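Local coordinates for protein Non-ribosomal peptide synthetase (PDB 6VTJ) that probably releases a carrier-bound peptide thioester by NAD(P)H-dependent reduction, pairing a peptide carrier domain with a reductase domain, at residues F203-S217 with F244-I256. Residues are numbered along the deposited sequence; the frame is centred on the assembly and turned at random.
Sequences FKQLEDEPIDTVINS and FAQTRNNIKYVQI
The ring of Phe244 has Glu207 CG and Val214 CG2 at its edge, near its plane. Leu206 O also lies at the edge, in plane. Phe203, Leu206 and Ile211 approach this ring obliquely. The rings of Phe203 and Phe244 are inclined at 34°, and Phe203 CD1 comes within 3.6 Å of Phe244 CB. Phe244 CG stands anti to the backbone N (chi1 168°), which carries the ring from helix 229-246 in among Phe203, Leu206, Glu207 and Ile211. Val214 CG1 meets Tyr253 CE2 obliquely at 3.8 Å. The Tyr253 ring has a water in plane at its edge. That water weakly donates to Asn216 OD1 and pairs with Tyr253 OH, while OD1 also hydrogen-bonds Thr132 OG1. The other end of the same amide, Asn216 ND2, donates to Gln255 OE1 over 3.0 Å. The bond is nearly straight (167°), lies in both amide planes and uses a lone pair of OE1, so the amide of Asn216 is fixed from both ends. Strands 213-216 and 252-256 run parallel. With helix 229-246 they form a beta-alpha-beta crossover of the Rossmann-type reductase domain. Five backbone hydrogen bonds join the strands, from Lys252 N to Asp212 O through to Ile256 N to Asn216 O. Val254 N to Val214 O is 2.7 Å. The sheet face with Thr213 and Ile215 carries Lys252 and Val254. Lys252 bends at its last two torsions, bringing CE to 3.1 Å from Thr213 OG1. Its NZ bonds Glu125 O and a water, and Thr213 OG1 bonds Leu126 O.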
ATOM      1  N   PHE A 203      21.914   9.268  -5.783  1.00 38.77           N
ATOM      2  CA  PHE A 203      21.318  10.509  -6.264  1.00 41.92           C
ATOM      3  C   PHE A 203      22.355  11.473  -6.821  1.00 43.12           C
ATOM      4  O   PHE A 203      22.012  12.321  -7.664  1.00 46.77           O
ATOM      5  CB  PHE A 203      20.534  11.196  -5.144  1.00 39.17           C
ATOM      6  CG  PHE A 203      19.218  10.533  -4.829  1.00 39.15           C
ATOM      7  CD1 PHE A 203      18.053  10.913  -5.495  1.00 38.42           C
ATOM      8  CD2 PHE A 203      19.143   9.522  -3.877  1.00 38.54           C
ATOM      9  CE1 PHE A 203      16.841  10.298  -5.210  1.00 34.72           C
ATOM     10  CE2 PHE A 203      17.932   8.903  -3.587  1.00 34.60           C
ATOM     11  CZ  PHE A 203      16.781   9.291  -4.258  1.00 34.92           C
ATOM     12  N   LYS A 204      23.610  11.344  -6.387  1.00 39.65           N
ATOM     13  CA  LYS A 204      24.655  12.276  -6.802  1.00 45.26           C
ATOM     14  C   LYS A 204      24.787  12.325  -8.320  1.00 42.13           C
ATOM     15  O   LYS A 204      24.937  13.405  -8.897  1.00 43.73           O
ATOM     16  CB  LYS A 204      25.985  11.890  -6.151  1.00 40.33           C
ATOM     17  N   GLN A 205      24.693  11.173  -8.989  1.00 42.64           N
ATOM     18  CA  GLN A 205      24.835  11.138 -10.444  1.00 43.50           C
ATOM     19  C   GLN A 205      23.779  11.954 -11.176  1.00 45.09           C
ATOM     20  O   GLN A 205      23.945  12.205 -12.377  1.00 47.48           O
ATOM     21  CB  GLN A 205      24.780   9.691 -10.945  1.00 45.25           C
ATOM     22  CG  GLN A 205      23.402   9.037 -10.824  1.00 39.30           C
ATOM     23  CD  GLN A 205      23.417   7.584 -11.244  1.00 41.78           C
ATOM     24  OE1 GLN A 205      23.895   7.247 -12.330  1.00 39.79           O
ATOM     25  NE2 GLN A 205      22.882   6.706 -10.384  1.00 42.92           N
ATOM     26  N   LEU A 206      22.702  12.364 -10.501  1.00 45.95           N
ATOM     27  CA  LEU A 206      21.646  13.140 -11.135  1.00 43.07           C
ATOM     28  C   LEU A 206      21.770  14.633 -10.890  1.00 44.90           C
ATOM     29  O   LEU A 206      20.949  15.401 -11.398  1.00 46.22           O
ATOM     30  CB  LEU A 206      20.279  12.675 -10.646  1.00 41.30           C
ATOM     31  CG  LEU A 206      19.936  11.209 -10.853  1.00 42.01           C
ATOM     32  CD1 LEU A 206      18.672  10.926 -10.092  1.00 41.16           C
ATOM     33  CD2 LEU A 206      19.780  10.882 -12.339  1.00 43.99           C
ATOM     34  N   GLU A 207      22.765  15.073 -10.128  1.00 50.00           N
ATOM     35  CA  GLU A 207      22.795  16.477  -9.747  1.00 50.43           C
ATOM     36  C   GLU A 207      23.136  17.408 -10.906  1.00 52.12           C
ATOM     37  O   GLU A 207      22.967  18.620 -10.764  1.00 51.80           O
ATOM     38  CB  GLU A 207      23.774  16.671  -8.601  1.00 52.23           C
ATOM     39  CG  GLU A 207      23.396  15.856  -7.380  1.00 55.61           C
ATOM     40  CD  GLU A 207      23.988  16.430  -6.112  1.00 59.72           C
ATOM     41  OE1 GLU A 207      23.561  16.022  -5.006  1.00 59.71           O
ATOM     42  OE2 GLU A 207      24.878  17.301  -6.237  1.00 62.03           O
ATOM     43  N   ASP A 208      23.592  16.879 -12.041  1.00 53.02           N
ATOM     44  CA  ASP A 208      23.875  17.677 -13.228  1.00 52.73           C
ATOM     45  C   ASP A 208      22.924  17.338 -14.374  1.00 55.94           C
ATOM     46  O   ASP A 208      23.292  17.456 -15.548  1.00 55.97           O
ATOM     47  CB  ASP A 208      25.327  17.487 -13.666  1.00 59.05           C
ATOM     48  N   GLU A 209      21.677  16.886 -14.039  1.00 51.54           N
ATOM     49  CA  GLU A 209      20.626  16.548 -14.993  1.00 46.86           C
ATOM     50  C   GLU A 209      19.464  17.522 -14.853  1.00 41.58           C
ATOM     51  O   GLU A 209      19.145  17.948 -13.736  1.00 40.30           O
ATOM     52  CB  GLU A 209      20.098  15.119 -14.790  1.00 48.30           C
ATOM     53  CG  GLU A 209      21.130  14.018 -14.983  1.00 49.11           C
ATOM     54  CD  GLU A 209      21.647  13.930 -16.404  1.00 50.74           C
ATOM     55  OE1 GLU A 209      20.896  14.280 -17.341  1.00 49.50           O
ATOM     56  OE2 GLU A 209      22.808  13.496 -16.578  1.00 57.05           O
ATOM     57  N   PRO A 210      18.825  17.900 -15.965  1.00 43.61           N
ATOM     58  CA  PRO A 210      17.676  18.831 -15.933  1.00 42.36           C
ATOM     59  C   PRO A 210      16.391  18.175 -15.419  1.00 40.53           C
ATOM     60  O   PRO A 210      15.477  17.797 -16.161  1.00 41.64           O
ATOM     61  CB  PRO A 210      17.560  19.265 -17.398  1.00 36.33           C
ATOM     62  CG  PRO A 210      18.050  18.104 -18.164  1.00 39.27           C
ATOM     63  CD  PRO A 210      19.169  17.505 -17.345  1.00 44.85           C
ATOM     64  N   ILE A 211      16.314  18.052 -14.095  1.00 37.76           N
ATOM     65  CA  ILE A 211      15.203  17.411 -13.409  1.00 37.29           C
ATOM     66  C   ILE A 211      14.341  18.481 -12.753  1.00 37.04           C
ATOM     67  O   ILE A 211      14.832  19.292 -11.956  1.00 37.62           O
ATOM     68  CB  ILE A 211      15.702  16.379 -12.383  1.00 39.28           C
ATOM     69  CG1 ILE A 211      16.263  15.170 -13.139  1.00 35.48           C
ATOM     70  CG2 ILE A 211      14.559  15.971 -11.430  1.00 36.61           C
ATOM     71  CD1 ILE A 211      17.158  14.275 -12.331  1.00 39.34           C
ATOM     72  N   ASP A 212      13.052  18.476 -13.087  1.00 33.68           N
ATOM     73  CA  ASP A 212      12.095  19.433 -12.550  1.00 39.36           C
ATOM     74  C   ASP A 212      11.176  18.859 -11.486  1.00 35.79           C
ATOM     75  O   ASP A 212      10.777  19.589 -10.573  1.00 36.45           O
ATOM     76  CB  ASP A 212      11.246  19.999 -13.690  1.00 31.42           C
ATOM     77  CG  ASP A 212      12.099  20.576 -14.784  1.00 37.85           C
ATOM     78  OD1 ASP A 212      12.949  21.424 -14.448  1.00 35.99           O
ATOM     79  OD2 ASP A 212      11.950  20.178 -15.962  1.00 39.75           O
ATOM     80  N   THR A 213      10.825  17.578 -11.576  1.00 35.83           N
ATOM     81  CA  THR A 213       9.895  16.969 -10.633  1.00 29.91           C
ATOM     82  C   THR A 213      10.370  15.575 -10.269  1.00 30.36           C
ATOM     83  O   THR A 213      10.628  14.771 -11.164  1.00 30.70           O
ATOM     84  CB  THR A 213       8.491  16.859 -11.216  1.00 30.24           C
ATOM     85  OG1 THR A 213       8.055  18.121 -11.747  1.00 34.11           O
ATOM     86  CG2 THR A 213       7.526  16.370 -10.138  1.00 30.33           C
ATOM     87  N   VAL A 214      10.458  15.278  -8.972  1.00 29.88           N
ATOM     88  CA  VAL A 214      10.638  13.908  -8.504  1.00 30.46           C
ATOM     89  C   VAL A 214       9.263  13.332  -8.198  1.00 23.95           C
ATOM     90  O   VAL A 214       8.462  13.973  -7.525  1.00 28.88           O
ATOM     91  CB  VAL A 214      11.541  13.853  -7.267  1.00 26.86           C
ATOM     92  CG1 VAL A 214      11.681  12.409  -6.811  1.00 23.55           C
ATOM     93  CG2 VAL A 214      12.910  14.457  -7.567  1.00 29.31           C
ATOM     94  N   ILE A 215       8.962  12.164  -8.742  1.00 22.17           N
ATOM     95  CA  ILE A 215       7.780  11.395  -8.364  1.00 25.50           C
ATOM     96  C   ILE A 215       8.261  10.118  -7.688  1.00 24.65           C
ATOM     97  O   ILE A 215       8.877   9.247  -8.325  1.00 26.44           O
ATOM     98  CB  ILE A 215       6.873  11.101  -9.564  1.00 25.25           C
ATOM     99  CG1 ILE A 215       6.535  12.422 -10.283  1.00 25.82           C
ATOM    100  CG2 ILE A 215       5.615  10.407  -9.087  1.00 24.12           C
ATOM    101  CD1 ILE A 215       5.418  12.325 -11.309  1.00 23.89           C
ATOM    102  N   ASN A 216       7.997  10.021  -6.378  1.00 26.84           N
ATOM    103  CA  ASN A 216       8.489   8.926  -5.547  1.00 23.79           C
ATOM    104  C   ASN A 216       7.363   7.930  -5.329  1.00 22.32           C
ATOM    105  O   ASN A 216       6.534   8.075  -4.419  1.00 23.69           O
ATOM    106  CB  ASN A 216       9.035   9.426  -4.218  1.00 24.59           C
ATOM    107  CG  ASN A 216       9.803   8.334  -3.502  1.00 29.11           C
ATOM    108  OD1 ASN A 216      10.823   7.866  -4.005  1.00 31.45           O
ATOM    109  ND2 ASN A 216       9.284   7.870  -2.378  1.00 27.10           N
ATOM    110  N   SER A 217       7.312   6.930  -6.207  1.00 24.47           N
ATOM    111  CA  SER A 217       6.382   5.827  -6.060  1.00 23.27           C
ATOM    112  C   SER A 217       7.067   4.558  -5.588  1.00 24.21           C
ATOM    113  O   SER A 217       6.380   3.572  -5.330  1.00 26.03           O
ATOM    114  CB  SER A 217       5.635   5.563  -7.375  1.00 23.68           C
ATOM    115  OG  SER A 217       6.454   4.829  -8.268  1.00 29.32           O
ATOM    116  N   PHE A 244      18.080  15.270  -2.090  1.00 39.37           N
ATOM    117  CA  PHE A 244      18.394  15.513  -3.488  1.00 33.08           C
ATOM    118  C   PHE A 244      17.608  16.701  -4.025  1.00 38.74           C
ATOM    119  O   PHE A 244      18.170  17.582  -4.682  1.00 41.10           O
ATOM    120  CB  PHE A 244      18.113  14.285  -4.339  1.00 35.17           C
ATOM    121  CG  PHE A 244      18.151  14.586  -5.806  1.00 36.59           C
ATOM    122  CD1 PHE A 244      19.363  14.799  -6.443  1.00 35.77           C
ATOM    123  CD2 PHE A 244      16.971  14.736  -6.536  1.00 34.89           C
ATOM    124  CE1 PHE A 244      19.403  15.106  -7.797  1.00 38.86           C
ATOM    125  CE2 PHE A 244      17.002  15.047  -7.880  1.00 33.10           C
ATOM    126  CZ  PHE A 244      18.220  15.230  -8.514  1.00 37.97           C
ATOM    127  N   ALA A 245      16.299  16.739  -3.760  1.00 38.85           N
ATOM    128  CA  ALA A 245      15.482  17.844  -4.258  1.00 39.45           C
ATOM    129  C   ALA A 245      15.940  19.184  -3.692  1.00 42.35           C
ATOM    130  O   ALA A 245      15.861  20.210  -4.379  1.00 40.85           O
ATOM    131  CB  ALA A 245      14.011  17.604  -3.915  1.00 38.61           C
ATOM    132  N   GLN A 246      16.429  19.189  -2.452  1.00 38.10           N
ATOM    133  CA  GLN A 246      16.818  20.427  -1.794  1.00 44.62           C
ATOM    134  C   GLN A 246      18.139  20.972  -2.311  1.00 44.14           C
ATOM    135  O   GLN A 246      18.367  22.185  -2.223  1.00 45.92           O
ATOM    136  CB  GLN A 246      16.897  20.220  -0.279  1.00 38.21           C
ATOM    137  CG  GLN A 246      15.540  20.376   0.423  1.00 39.99           C
ATOM    138  CD  GLN A 246      15.462  19.612   1.731  1.00 44.61           C
ATOM    139  OE1 GLN A 246      16.147  18.603   1.914  1.00 48.97           O
ATOM    140  NE2 GLN A 246      14.625  20.088   2.651  1.00 45.82           N
ATOM    141  N   THR A 247      19.002  20.115  -2.865  1.00 45.10           N
ATOM    142  CA  THR A 247      20.237  20.629  -3.455  1.00 48.42           C
ATOM    143  C   THR A 247      20.002  21.659  -4.558  1.00 50.49           C
ATOM    144  O   THR A 247      20.940  22.375  -4.912  1.00 53.37           O
ATOM    145  CB  THR A 247      21.099  19.505  -4.034  1.00 50.80           C
ATOM    146  OG1 THR A 247      20.533  19.052  -5.274  1.00 54.62           O
ATOM    147  CG2 THR A 247      21.236  18.361  -3.052  1.00 46.39           C
ATOM    148  N   ARG A 248      18.800  21.737  -5.130  1.00 55.13           N
ATOM    149  CA  ARG A 248      18.453  22.777  -6.093  1.00 56.02           C
ATOM    150  C   ARG A 248      17.215  23.529  -5.615  1.00 56.77           C
ATOM    151  O   ARG A 248      16.458  23.050  -4.765  1.00 58.57           O
ATOM    152  CB  ARG A 248      18.218  22.198  -7.501  1.00 58.72           C
ATOM    153  CG  ARG A 248      19.461  21.565  -8.138  1.00 58.52           C
ATOM    154  CD  ARG A 248      19.166  20.936  -9.503  1.00 54.36           C
ATOM    155  N   ASN A 249      17.020  24.728  -6.161  1.00 60.96           N
ATOM    156  CA  ASN A 249      15.944  25.603  -5.707  1.00 67.31           C
ATOM    157  C   ASN A 249      14.656  25.433  -6.501  1.00 66.11           C
ATOM    158  O   ASN A 249      13.679  26.140  -6.224  1.00 72.05           O
ATOM    159  CB  ASN A 249      16.391  27.075  -5.765  1.00 62.46           C
ATOM    160  N   ASN A 250      14.616  24.503  -7.461  1.00 64.57           N
ATOM    161  CA  ASN A 250      13.492  24.431  -8.389  1.00 61.18           C
ATOM    162  C   ASN A 250      13.071  22.993  -8.695  1.00 54.23           C
ATOM    163  O   ASN A 250      12.607  22.704  -9.807  1.00 46.16           O
ATOM    164  CB  ASN A 250      13.837  25.151  -9.686  1.00 58.90           C
ATOM    165  CG  ASN A 250      15.153  24.683 -10.264  1.00 66.98           C
ATOM    166  OD1 ASN A 250      16.021  24.173  -9.535  1.00 65.76           O
ATOM    167  ND2 ASN A 250      15.316  24.846 -11.577  1.00 65.64           N
ATOM    168  N   ILE A 251      13.209  22.080  -7.735  1.00 52.10           N
ATOM    169  CA  ILE A 251      12.788  20.693  -7.918  1.00 42.32           C
ATOM    170  C   ILE A 251      11.593  20.441  -7.006  1.00 42.34           C
ATOM    171  O   ILE A 251      11.725  20.463  -5.775  1.00 47.35           O
ATOM    172  CB  ILE A 251      13.924  19.701  -7.637  1.00 39.32           C
ATOM    173  CG1 ILE A 251      15.133  20.002  -8.526  1.00 49.74           C
ATOM    174  CG2 ILE A 251      13.469  18.279  -7.919  1.00 36.76           C
ATOM    175  CD1 ILE A 251      16.342  19.092  -8.272  1.00 44.04           C
ATOM    176  N   LYS A 252      10.428  20.236  -7.618  1.00 40.95           N
ATOM    177  CA  LYS A 252       9.253  19.707  -6.935  1.00 33.97           C
ATOM    178  C   LYS A 252       9.498  18.270  -6.473  1.00 33.44           C
ATOM    179  O   LYS A 252      10.114  17.478  -7.188  1.00 33.61           O
ATOM    180  CB  LYS A 252       8.073  19.683  -7.902  1.00 33.93           C
ATOM    181  CG  LYS A 252       7.118  20.822  -7.885  1.00 43.93           C
ATOM    182  CD  LYS A 252       5.854  20.416  -8.656  1.00 39.54           C
ATOM    183  CE  LYS A 252       6.192  19.894 -10.029  1.00 36.06           C
ATOM    184  NZ  LYS A 252       6.865  20.926 -10.878  1.00 38.92           N
ATOM    185  N   TYR A 253       8.955  17.911  -5.308  1.00 27.74           N
ATOM    186  CA  TYR A 253       8.998  16.539  -4.814  1.00 30.01           C
ATOM    187  C   TYR A 253       7.567  16.050  -4.594  1.00 28.45           C
ATOM    188  O   TYR A 253       6.859  16.551  -3.716  1.00 28.27           O
ATOM    189  CB  TYR A 253       9.807  16.440  -3.524  1.00 30.50           C
ATOM    190  CG  TYR A 253      10.049  15.006  -3.092  1.00 30.47           C
ATOM    191  CD1 TYR A 253       9.118  14.322  -2.321  1.00 26.79           C
ATOM    192  CD2 TYR A 253      11.216  14.333  -3.456  1.00 30.43           C
ATOM    193  CE1 TYR A 253       9.341  13.004  -1.936  1.00 28.15           C
ATOM    194  CE2 TYR A 253      11.440  13.027  -3.066  1.00 25.65           C
ATOM    195  CZ  TYR A 253      10.501  12.369  -2.316  1.00 25.47           C
ATOM    196  OH  TYR A 253      10.731  11.064  -1.915  1.00 31.46           O
ATOM    197  N   VAL A 254       7.147  15.065  -5.372  1.00 26.66           N
ATOM    198  CA  VAL A 254       5.821  14.478  -5.283  1.00 23.98           C
ATOM    199  C   VAL A 254       5.958  13.098  -4.657  1.00 27.52           C
ATOM    200  O   VAL A 254       6.534  12.188  -5.259  1.00 24.84           O
ATOM    201  CB  VAL A 254       5.160  14.393  -6.655  1.00 24.73           C
ATOM    202  CG1 VAL A 254       3.793  13.752  -6.516  1.00 21.95           C
ATOM    203  CG2 VAL A 254       5.072  15.795  -7.265  1.00 25.85           C
ATOM    204  N   GLN A 255       5.405  12.942  -3.466  1.00 24.75           N
ATOM    205  CA  GLN A 255       5.409  11.685  -2.741  1.00 26.62           C
ATOM    206  C   GLN A 255       4.089  10.969  -3.001  1.00 25.42           C
ATOM    207  O   GLN A 255       3.023  11.568  -2.841  1.00 24.50           O
ATOM    208  CB  GLN A 255       5.604  11.951  -1.240  1.00 23.10           C
ATOM    209  CG  GLN A 255       5.209  10.780  -0.305  1.00 27.27           C
ATOM    210  CD  GLN A 255       6.176   9.610  -0.376  1.00 24.48           C
ATOM    211  OE1 GLN A 255       6.990   9.510  -1.303  1.00 28.11           O
ATOM    212  NE2 GLN A 255       6.109   8.725   0.621  1.00 26.82           N
ATOM    213  N   ILE A 256       4.148   9.708  -3.423  1.00 26.83           N
ATOM    214  CA  ILE A 256       2.944   8.892  -3.473  1.00 25.48           C
ATOM    215  C   ILE A 256       2.755   8.283  -2.098  1.00 26.72           C
ATOM    216  O   ILE A 256       3.662   7.635  -1.572  1.00 25.74           O
ATOM    217  CB  ILE A 256       3.033   7.801  -4.547  1.00 23.95           C
ATOM    218  CG1 ILE A 256       3.462   8.406  -5.894  1.00 25.44           C
ATOM    219  CG2 ILE A 256       1.720   7.016  -4.596  1.00 22.87           C
ATOM    220  CD1 ILE A 256       2.584   9.614  -6.373  1.00 24.64           C
TER
HETATM  221  O   HOH W   1       8.944  22.433 -10.312  1.00 49.25           O
HETATM  222  O   HOH W   2      12.870   9.465  -2.958  1.00 34.18           O